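Side-chain contacts in SusD-like protein BACOVA_02651 (Bacteroides ovatus, PDB 5E75), which binds polysaccharide at the cell surface and probably captures xyloglucan there before its transport into the periplasm for degradation: residues Arg114-Cys119 against Ser244-Gln249; Leu169-Asp174 against Ala178-Ala183. All coordinates share one frame; numbering follows the deposited sequence.

Interaction 1. Residues Arg114-Cys119 against Ser244-Gln249; sequences RLMRAC and SLLAMQ. With EDO (1,2-ethanediol), chain C.
Leu115, Met116 and Cys119 of helix 103-125 meet Leu246 of strand 244-248 across a backbone separation of 9.8 Å, measured between Met116 CA and Leu246 CA, a gap that side chains alone span. The strand pairs antiparallel with strand 355-359, where a classic beta bulge sets Leu245 and Leu246 opposite the single residue Leu358, and the chain turns a corner at these two leucines. In this SusD-family protein, with far more helix than strand, the contact fastens a short two-stranded sheet to a helix by apolar packing.

Leu246 carries the strand's side of the contact; its two methyls meet different neighbours, and Leu115 touches both. With CG anti to the backbone N (chi1 -168°), the isobutyl group extends toward the helix and its branches part. The CD1 branch takes the methionine side, 4.0 Å from Met116 CE. That methyl arrives because the Met116 chain bends at chi2 (-61°), carrying CE obliquely across the leucine although the residue starts out beside the line of approach. The CD2 branch turns to the sulfur, 3.9 Å from Cys119 SG. Leu115 comes tip to tip with Leu246: its CD2 lies 4.1 Å from Leu246 CD2 and equally far from CD1, so that one methyl nestles against the fork of the other leucine.

Behind the helix the character changes. Arg114 and Arg117, which do not touch Leu246, both form salt bridges with Asp161, which ties their helix to helix 151-168. Just past the strand, Gln249 NE2 donates back to Ala247 O from above the carbonyl plane. A 1,2-ethanediol, probably from the crystallisation liquor, rests beside Cys119, where its O2 donates a 3.0 Å hydrogen bond to Cys119 O.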
ATOM      1  N   ARG A 114       6.618  -1.659 -18.120  1.00  9.44           N
ATOM      2  CA  ARG A 114       7.643  -0.905 -17.413  1.00  8.88           C
ATOM      3  C   ARG A 114       7.067  -0.185 -16.183  1.00  9.62           C
ATOM      4  O   ARG A 114       7.743  -0.064 -15.160  1.00  9.29           O
ATOM      5  CB  ARG A 114       8.348   0.069 -18.357  1.00  9.91           C
ATOM      6  CG  ARG A 114       9.120  -0.666 -19.441  1.00 11.56           C
ATOM      7  CD  ARG A 114      10.014   0.245 -20.275  1.00 10.94           C
ATOM      8  NE  ARG A 114      11.152   0.737 -19.509  1.00 11.48           N
ATOM      9  CZ  ARG A 114      12.154   1.439 -20.026  1.00 11.11           C
ATOM     10  NH1 ARG A 114      12.172   1.729 -21.320  1.00 14.84           N
ATOM     11  NH2 ARG A 114      13.145   1.842 -19.243  1.00 12.19           N
ATOM     12  N   LEU A 115       5.816   0.253 -16.251  1.00  8.84           N
ATOM     13  CA  LEU A 115       5.163   0.834 -15.073  1.00  8.87           C
ATOM     14  C   LEU A 115       5.077  -0.182 -13.950  1.00  9.60           C
ATOM     15  O   LEU A 115       5.370   0.133 -12.790  1.00  8.84           O
ATOM     16  CB  LEU A 115       3.764   1.343 -15.439  1.00 10.33           C
ATOM     17  CG  LEU A 115       2.866   1.851 -14.296  1.00 11.49           C
ATOM     18  CD1 LEU A 115       3.537   2.987 -13.555  1.00 11.88           C
ATOM     19  CD2 LEU A 115       1.474   2.297 -14.772  1.00 11.97           C
ATOM     20  N   MET A 116       4.663  -1.401 -14.268  1.00  8.68           N
ATOM     21  CA  MET A 116       4.533  -2.419 -13.236  1.00  8.62           C
ATOM     22  C   MET A 116       5.891  -2.827 -12.699  1.00  9.07           C
ATOM     23  O   MET A 116       6.048  -3.012 -11.488  1.00  9.32           O
ATOM     24  CB  MET A 116       3.758  -3.637 -13.731  1.00  9.35           C
ATOM     25  CG  MET A 116       2.318  -3.345 -14.052  1.00 10.68           C
ATOM     26  SD  MET A 116       1.416  -2.773 -12.619  1.00 10.91           S
ATOM     27  CE  MET A 116      -0.244  -2.689 -13.274  1.00 15.11           C
ATOM     28  N   ARG A 117       6.885  -2.945 -13.568  1.00  9.05           N
ATOM     29  CA  ARG A 117       8.234  -3.266 -13.133  1.00  8.89           C
ATOM     30  C   ARG A 117       8.762  -2.191 -12.178  1.00  8.35           C
ATOM     31  O   ARG A 117       9.384  -2.502 -11.153  1.00  8.93           O
ATOM     32  CB  ARG A 117       9.143  -3.410 -14.359  1.00  8.04           C
ATOM     33  CG  ARG A 117      10.551  -3.901 -14.046  1.00  9.33           C
ATOM     34  CD  ARG A 117      11.322  -4.275 -15.290  1.00  8.95           C
ATOM     35  NE  ARG A 117      11.657  -3.140 -16.116  1.00  9.55           N
ATOM     36  CZ  ARG A 117      12.218  -3.247 -17.318  1.00 11.29           C
ATOM     37  NH1 ARG A 117      12.508  -4.441 -17.836  1.00 12.58           N
ATOM     38  NH2 ARG A 117      12.506  -2.156 -17.993  1.00 12.51           N
ATOM     39  N   ALA A 118       8.485  -0.934 -12.493  1.00  7.97           N
ATOM     40  CA  ALA A 118       8.874   0.173 -11.636  1.00  7.81           C
ATOM     41  C   ALA A 118       8.199   0.078 -10.282  1.00  7.97           C
ATOM     42  O   ALA A 118       8.839   0.256  -9.250  1.00  8.31           O
ATOM     43  CB  ALA A 118       8.549   1.514 -12.296  1.00  8.79           C
ATOM     44  N   CYS A 119       6.901  -0.193 -10.270  1.00  8.47           N
ATOM     45  CA  CYS A 119       6.215  -0.338  -9.005  1.00  8.71           C
ATOM     46  C   CYS A 119       6.771  -1.466  -8.156  1.00  8.80           C
ATOM     47  O   CYS A 119       6.932  -1.309  -6.944  1.00  8.73           O
ATOM     48  CB  CYS A 119       4.717  -0.542  -9.217  1.00  9.80           C
ATOM     49  SG  CYS A 119       3.823   0.923  -9.842  1.00 10.82           S
ATOM     50  N   SER A 244      -9.018   6.176  -8.535  1.00  9.81           N
ATOM     51  CA  SER A 244      -8.168   4.999  -8.661  1.00 10.02           C
ATOM     52  C   SER A 244      -7.224   5.177  -9.850  1.00 10.52           C
ATOM     53  O   SER A 244      -7.608   4.938 -11.015  1.00 11.75           O
ATOM     54  CB  SER A 244      -9.042   3.760  -8.866  1.00  9.08           C
ATOM     55  OG  SER A 244      -8.284   2.563  -8.800  1.00 10.42           O
ATOM     56  N   LEU A 245      -5.989   5.593  -9.591  1.00  9.30           N
ATOM     57  CA  LEU A 245      -5.017   5.798 -10.664  1.00  8.64           C
ATOM     58  C   LEU A 245      -4.394   4.476 -11.108  1.00  8.80           C
ATOM     59  O   LEU A 245      -4.151   4.267 -12.298  1.00  9.67           O
ATOM     60  CB  LEU A 245      -3.938   6.795 -10.228  1.00  9.83           C
ATOM     61  CG  LEU A 245      -4.419   8.246 -10.081  1.00 12.47           C
ATOM     62  CD1 LEU A 245      -3.380   9.125  -9.443  1.00 12.01           C
ATOM     63  CD2 LEU A 245      -4.770   8.798 -11.444  1.00 17.45           C
ATOM     64  N   LEU A 246      -4.159   3.569 -10.166  1.00  9.34           N
ATOM     65  CA  LEU A 246      -3.582   2.272 -10.483  1.00  8.13           C
ATOM     66  C   LEU A 246      -4.011   1.286  -9.406  1.00  9.82           C
ATOM     67  O   LEU A 246      -3.926   1.580  -8.207  1.00  9.37           O
ATOM     68  CB  LEU A 246      -2.055   2.364 -10.544  1.00 11.38           C
ATOM     69  CG  LEU A 246      -1.321   1.171 -11.145  1.00  9.99           C
ATOM     70  CD1 LEU A 246      -1.729   0.960 -12.607  1.00 13.80           C
ATOM     71  CD2 LEU A 246       0.182   1.331 -11.034  1.00 11.37           C
ATOM     72  N   ALA A 247      -4.460   0.109  -9.819  1.00  8.37           N
ATOM     73  CA  ALA A 247      -4.902  -0.917  -8.883  1.00  8.54           C
ATOM     74  C   ALA A 247      -4.741  -2.281  -9.512  1.00  8.63           C
ATOM     75  O   ALA A 247      -4.849  -2.436 -10.741  1.00  9.33           O
ATOM     76  CB  ALA A 247      -6.345  -0.699  -8.486  1.00  9.49           C
ATOM     77  N   MET A 248      -4.518  -3.275  -8.656  1.00  9.02           N
ATOM     78  CA  MET A 248      -4.583  -4.667  -9.068  1.00  8.24           C
ATOM     79  C   MET A 248      -6.038  -5.022  -9.352  1.00  8.52           C
ATOM     80  O   MET A 248      -6.943  -4.738  -8.571  1.00 10.69           O
ATOM     81  CB  MET A 248      -4.020  -5.585  -7.980  1.00  9.68           C
ATOM     82  CG  MET A 248      -2.631  -5.191  -7.528  1.00 10.53           C
ATOM     83  SD  MET A 248      -2.047  -6.128  -6.103  1.00 10.81           S
ATOM     84  CE  MET A 248      -0.769  -5.023  -5.467  1.00  9.58           C
ATOM     85  N   GLN A 249      -6.231  -5.650 -10.503  1.00  9.68           N
ATOM     86  CA  GLN A 249      -7.540  -5.847 -11.110  1.00  9.47           C
ATOM     87  C   GLN A 249      -7.985  -7.302 -10.949  1.00 11.60           C
ATOM     88  O   GLN A 249      -7.783  -8.138 -11.832  1.00 12.77           O
ATOM     89  CB  GLN A 249      -7.475  -5.489 -12.593  1.00  9.72           C
ATOM     90  CG  GLN A 249      -7.058  -4.057 -12.845  1.00 10.65           C
ATOM     91  CD  GLN A 249      -8.109  -3.063 -12.395  1.00 12.60           C
ATOM     92  OE1 GLN A 249      -9.309  -3.266 -12.584  1.00 12.89           O
ATOM     93  NE2 GLN A 249      -7.658  -1.970 -11.804  1.00 10.69           N
TER
HETATM   94  C1  EDO C 602       4.203   3.002  -5.422  1.00 19.77           C
HETATM   95  O1  EDO C 602       4.067   3.251  -4.026  1.00 23.84           O
HETATM   96  C2  EDO C 602       4.214   1.506  -5.706  1.00 21.04           C
HETATM   97  O2  EDO C 602       5.530   0.964  -5.574  1.00 15.39           O

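Interaction 2. Residues Leu169-Asp174 against Ala178-Ala183; sequences LSEQSD and ATSWAA
A tight interhelical connection, in which Leu169 and the residues after it fold back on the start of helix 180-195, forms this partly buried contact between consecutive helices. Its central backbone bond runs from Ser180 N to Ser170 O, 2.9 Å long and fairly straight at 162°. Two waters reinforce the turn: one joins Leu169 O to Ser180 OG, the other Ser170 N to Ala178 O.

Inward, Leu169 lays its CB 3.5 Å from Ser180 N, while CD1 rests against Thr179 O and reaches the methyls of Ala178 and Ala183. Outward, Glu171 crosses the indole of Trp181 at a slant, the carboxylate turned 39° from the ring, with Glu171 CD 3.7 Å from Trp181 CZ2. The carbonyl oxygen Glu171 O lies at the ring's edge near its plane, 3.3 Å from Trp181 NE1. Were Trp181 an alanine, the Glu171 side chain would probably be freer to turn and a gap would be likely to open toward Val218 of helix 205-221, which the indole also touches.

Thr179 holds OG1 between its backbone N and carbonyl carbon (chi1 65°), which turns the hydroxyl to the helix start and leaves CG2 against Ser173 OG at 3.3 Å. Ser173 OG itself hydrogen-bonds Arg177 O. With its OG1 accepting weak bonds from Trp181 N and Ala182 N, Thr179 is the N-cap of helix 180-195.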
ATOM      1  N   LEU A 169       2.102   6.136 -22.248  1.00 11.84           N
ATOM      2  CA  LEU A 169       0.717   5.873 -21.890  1.00 12.87           C
ATOM      3  C   LEU A 169      -0.106   7.092 -22.289  1.00 14.84           C
ATOM      4  O   LEU A 169       0.416   8.195 -22.395  1.00 15.71           O
ATOM      5  CB  LEU A 169       0.575   5.623 -20.383  1.00 11.92           C
ATOM      6  CG  LEU A 169       1.232   4.353 -19.846  1.00 12.90           C
ATOM      7  CD1 LEU A 169       1.191   4.365 -18.335  1.00 13.51           C
ATOM      8  CD2 LEU A 169       0.559   3.090 -20.398  1.00 14.14           C
ATOM      9  N   SER A 170      -1.395   6.893 -22.501  1.00 17.92           N
ATOM     10  CA  SER A 170      -2.282   8.000 -22.842  1.00 15.95           C
ATOM     11  C   SER A 170      -2.903   8.586 -21.589  1.00 16.52           C
ATOM     12  O   SER A 170      -2.887   7.951 -20.532  1.00 15.04           O
ATOM     13  CB  SER A 170      -3.368   7.522 -23.795  1.00 22.16           C
ATOM     14  OG  SER A 170      -3.881   6.271 -23.381  1.00 31.54           O
ATOM     15  N   GLU A 171      -3.452   9.792 -21.709  1.00 14.33           N
ATOM     16  CA  GLU A 171      -4.144  10.451 -20.604  1.00 16.01           C
ATOM     17  C   GLU A 171      -5.433   9.742 -20.222  1.00 15.07           C
ATOM     18  O   GLU A 171      -5.892   9.844 -19.082  1.00 17.14           O
ATOM     19  CB  GLU A 171      -4.464  11.914 -20.943  1.00 17.51           C
ATOM     20  CG  GLU A 171      -3.226  12.782 -21.116  1.00 19.65           C
ATOM     21  CD  GLU A 171      -3.531  14.261 -21.334  1.00 25.97           C
ATOM     22  OE1 GLU A 171      -4.710  14.629 -21.529  1.00 32.82           O
ATOM     23  OE2 GLU A 171      -2.576  15.059 -21.304  1.00 36.54           O
ATOM     24  N   GLN A 172      -6.031   9.053 -21.189  1.00 15.20           N
ATOM     25  CA  GLN A 172      -7.225   8.250 -20.933  1.00 14.77           C
ATOM     26  C   GLN A 172      -6.932   6.799 -21.288  1.00 14.71           C
ATOM     27  O   GLN A 172      -6.060   6.527 -22.100  1.00 18.28           O
ATOM     28  CB  GLN A 172      -8.421   8.779 -21.738  1.00 22.02           C
ATOM     29  CG  GLN A 172      -8.876  10.157 -21.277  1.00 31.49           C
ATOM     30  CD  GLN A 172     -10.281  10.513 -21.726  1.00 41.55           C
ATOM     31  OE1 GLN A 172     -10.690  10.207 -22.847  1.00 49.01           O
ATOM     32  NE2 GLN A 172     -11.029  11.170 -20.846  1.00 47.98           N
ATOM     33  N   SER A 173      -7.669   5.882 -20.677  1.00 13.13           N
ATOM     34  CA  SER A 173      -7.485   4.464 -20.879  1.00 14.41           C
ATOM     35  C   SER A 173      -8.792   3.732 -20.673  1.00 11.93           C
ATOM     36  O   SER A 173      -9.769   4.304 -20.201  1.00 14.15           O
ATOM     37  CB  SER A 173      -6.482   3.928 -19.861  1.00 17.26           C
ATOM     38  OG  SER A 173      -7.025   4.038 -18.547  1.00 23.23           O
ATOM     39  N   ASP A 174      -8.794   2.456 -21.008  1.00 13.03           N
ATOM     40  CA  ASP A 174      -9.889   1.577 -20.661  1.00 13.87           C
ATOM     41  C   ASP A 174      -9.987   1.550 -19.135  1.00 12.99           C
ATOM     42  O   ASP A 174      -8.968   1.617 -18.441  1.00 14.10           O
ATOM     43  CB  ASP A 174      -9.626   0.151 -21.149  1.00 12.39           C
ATOM     44  CG  ASP A 174      -9.616   0.021 -22.667  1.00 19.22           C
ATOM     45  OD1 ASP A 174     -10.068   0.940 -23.381  1.00 17.51           O
ATOM     46  OD2 ASP A 174      -9.152  -1.036 -23.134  1.00 19.34           O
ATOM     47  N   ALA A 178      -3.805   1.534 -16.832  1.00 12.00           N
ATOM     48  CA  ALA A 178      -3.012   2.682 -16.429  1.00 11.35           C
ATOM     49  C   ALA A 178      -3.047   3.812 -17.446  1.00 12.11           C
ATOM     50  O   ALA A 178      -3.089   3.591 -18.653  1.00 12.74           O
ATOM     51  CB  ALA A 178      -1.588   2.247 -16.218  1.00 13.01           C
ATOM     52  N   THR A 179      -3.014   5.033 -16.934  1.00 11.42           N
ATOM     53  CA  THR A 179      -2.826   6.225 -17.742  1.00 11.03           C
ATOM     54  C   THR A 179      -1.484   6.879 -17.431  1.00 11.33           C
ATOM     55  O   THR A 179      -0.804   6.530 -16.462  1.00 11.40           O
ATOM     56  CB  THR A 179      -3.896   7.266 -17.443  1.00 13.05           C
ATOM     57  OG1 THR A 179      -3.755   7.708 -16.083  1.00 13.49           O
ATOM     58  CG2 THR A 179      -5.302   6.693 -17.656  1.00 12.59           C
ATOM     59  N   SER A 180      -1.111   7.867 -18.226  1.00 10.43           N
ATOM     60  CA  SER A 180       0.092   8.626 -17.928  1.00  9.90           C
ATOM     61  C   SER A 180      -0.008   9.389 -16.603  1.00 10.72           C
ATOM     62  O   SER A 180       1.015   9.656 -15.990  1.00 10.79           O
ATOM     63  CB  SER A 180       0.440   9.580 -19.061  1.00 13.24           C
ATOM     64  OG  SER A 180      -0.665  10.382 -19.405  1.00 13.25           O
ATOM     65  N   TRP A 181      -1.224   9.705 -16.144  1.00 10.85           N
ATOM     66  CA  TRP A 181      -1.387  10.336 -14.834  1.00 10.18           C
ATOM     67  C   TRP A 181      -0.914   9.420 -13.712  1.00 10.74           C
ATOM     68  O   TRP A 181      -0.314   9.892 -12.733  1.00 10.91           O
ATOM     69  CB  TRP A 181      -2.847  10.743 -14.587  1.00 11.84           C
ATOM     70  CG  TRP A 181      -3.405  11.634 -15.638  1.00 11.42           C
ATOM     71  CD1 TRP A 181      -4.442  11.344 -16.475  1.00 14.43           C
ATOM     72  CD2 TRP A 181      -2.973  12.961 -15.973  1.00 13.29           C
ATOM     73  NE1 TRP A 181      -4.674  12.399 -17.317  1.00 15.22           N
ATOM     74  CE2 TRP A 181      -3.791  13.403 -17.035  1.00 13.96           C
ATOM     75  CE3 TRP A 181      -1.981  13.814 -15.485  1.00 14.82           C
ATOM     76  CZ2 TRP A 181      -3.643  14.656 -17.614  1.00 13.90           C
ATOM     77  CZ3 TRP A 181      -1.848  15.070 -16.066  1.00 14.44           C
ATOM     78  CH2 TRP A 181      -2.669  15.466 -17.123  1.00 13.44           C
ATOM     79  N   ALA A 182      -1.187   8.124 -13.833  1.00  9.88           N
ATOM     80  CA  ALA A 182      -0.699   7.166 -12.854  1.00 10.09           C
ATOM     81  C   ALA A 182       0.829   7.139 -12.838  1.00 10.08           C
ATOM     82  O   ALA A 182       1.452   7.156 -11.782  1.00  9.85           O
ATOM     83  CB  ALA A 182      -1.242   5.777 -13.153  1.00 11.08           C
ATOM     84  N   ALA A 183       1.447   7.105 -14.016  1.00  9.44           N
ATOM     85  CA  ALA A 183       2.906   7.094 -14.105  1.00  9.00           C
ATOM     86  C   ALA A 183       3.504   8.372 -13.507  1.00  8.66           C
ATOM     87  O   ALA A 183       4.491   8.313 -12.786  1.00  9.46           O
ATOM     88  CB  ALA A 183       3.367   6.911 -15.551  1.00 10.97           C
TER
HETATM   89  O   HOH W   1      -0.145  11.181 -21.956  1.00 24.62           O
HETATM   90  O   HOH W   2      -2.838   4.498 -21.714  1.00 32.84           O

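How the interactions relate
Interactions 1 and 2 share one apolar seam, their centres about 11 Å apart, and along the chain 169-183 is nested inside the long loop that interaction 1 closes. Ala178 is the common neighbour: its CB lies 3.4 Å from Leu115 CD2 and 3.8 Å from Leu246 CD1, so the residue just before the capping threonine touches both partners of interaction 1. Leu169 CD1 adds a contact of 4.1 Å with Leu115 CD2, and Ala182 CB packs 3.4 Å from Leu245 O at the bulge. Helix 103-125, the bulged strand and the loop leading into helix 180-195 thus meet at Leu115, a small case of separate elements sharing one core.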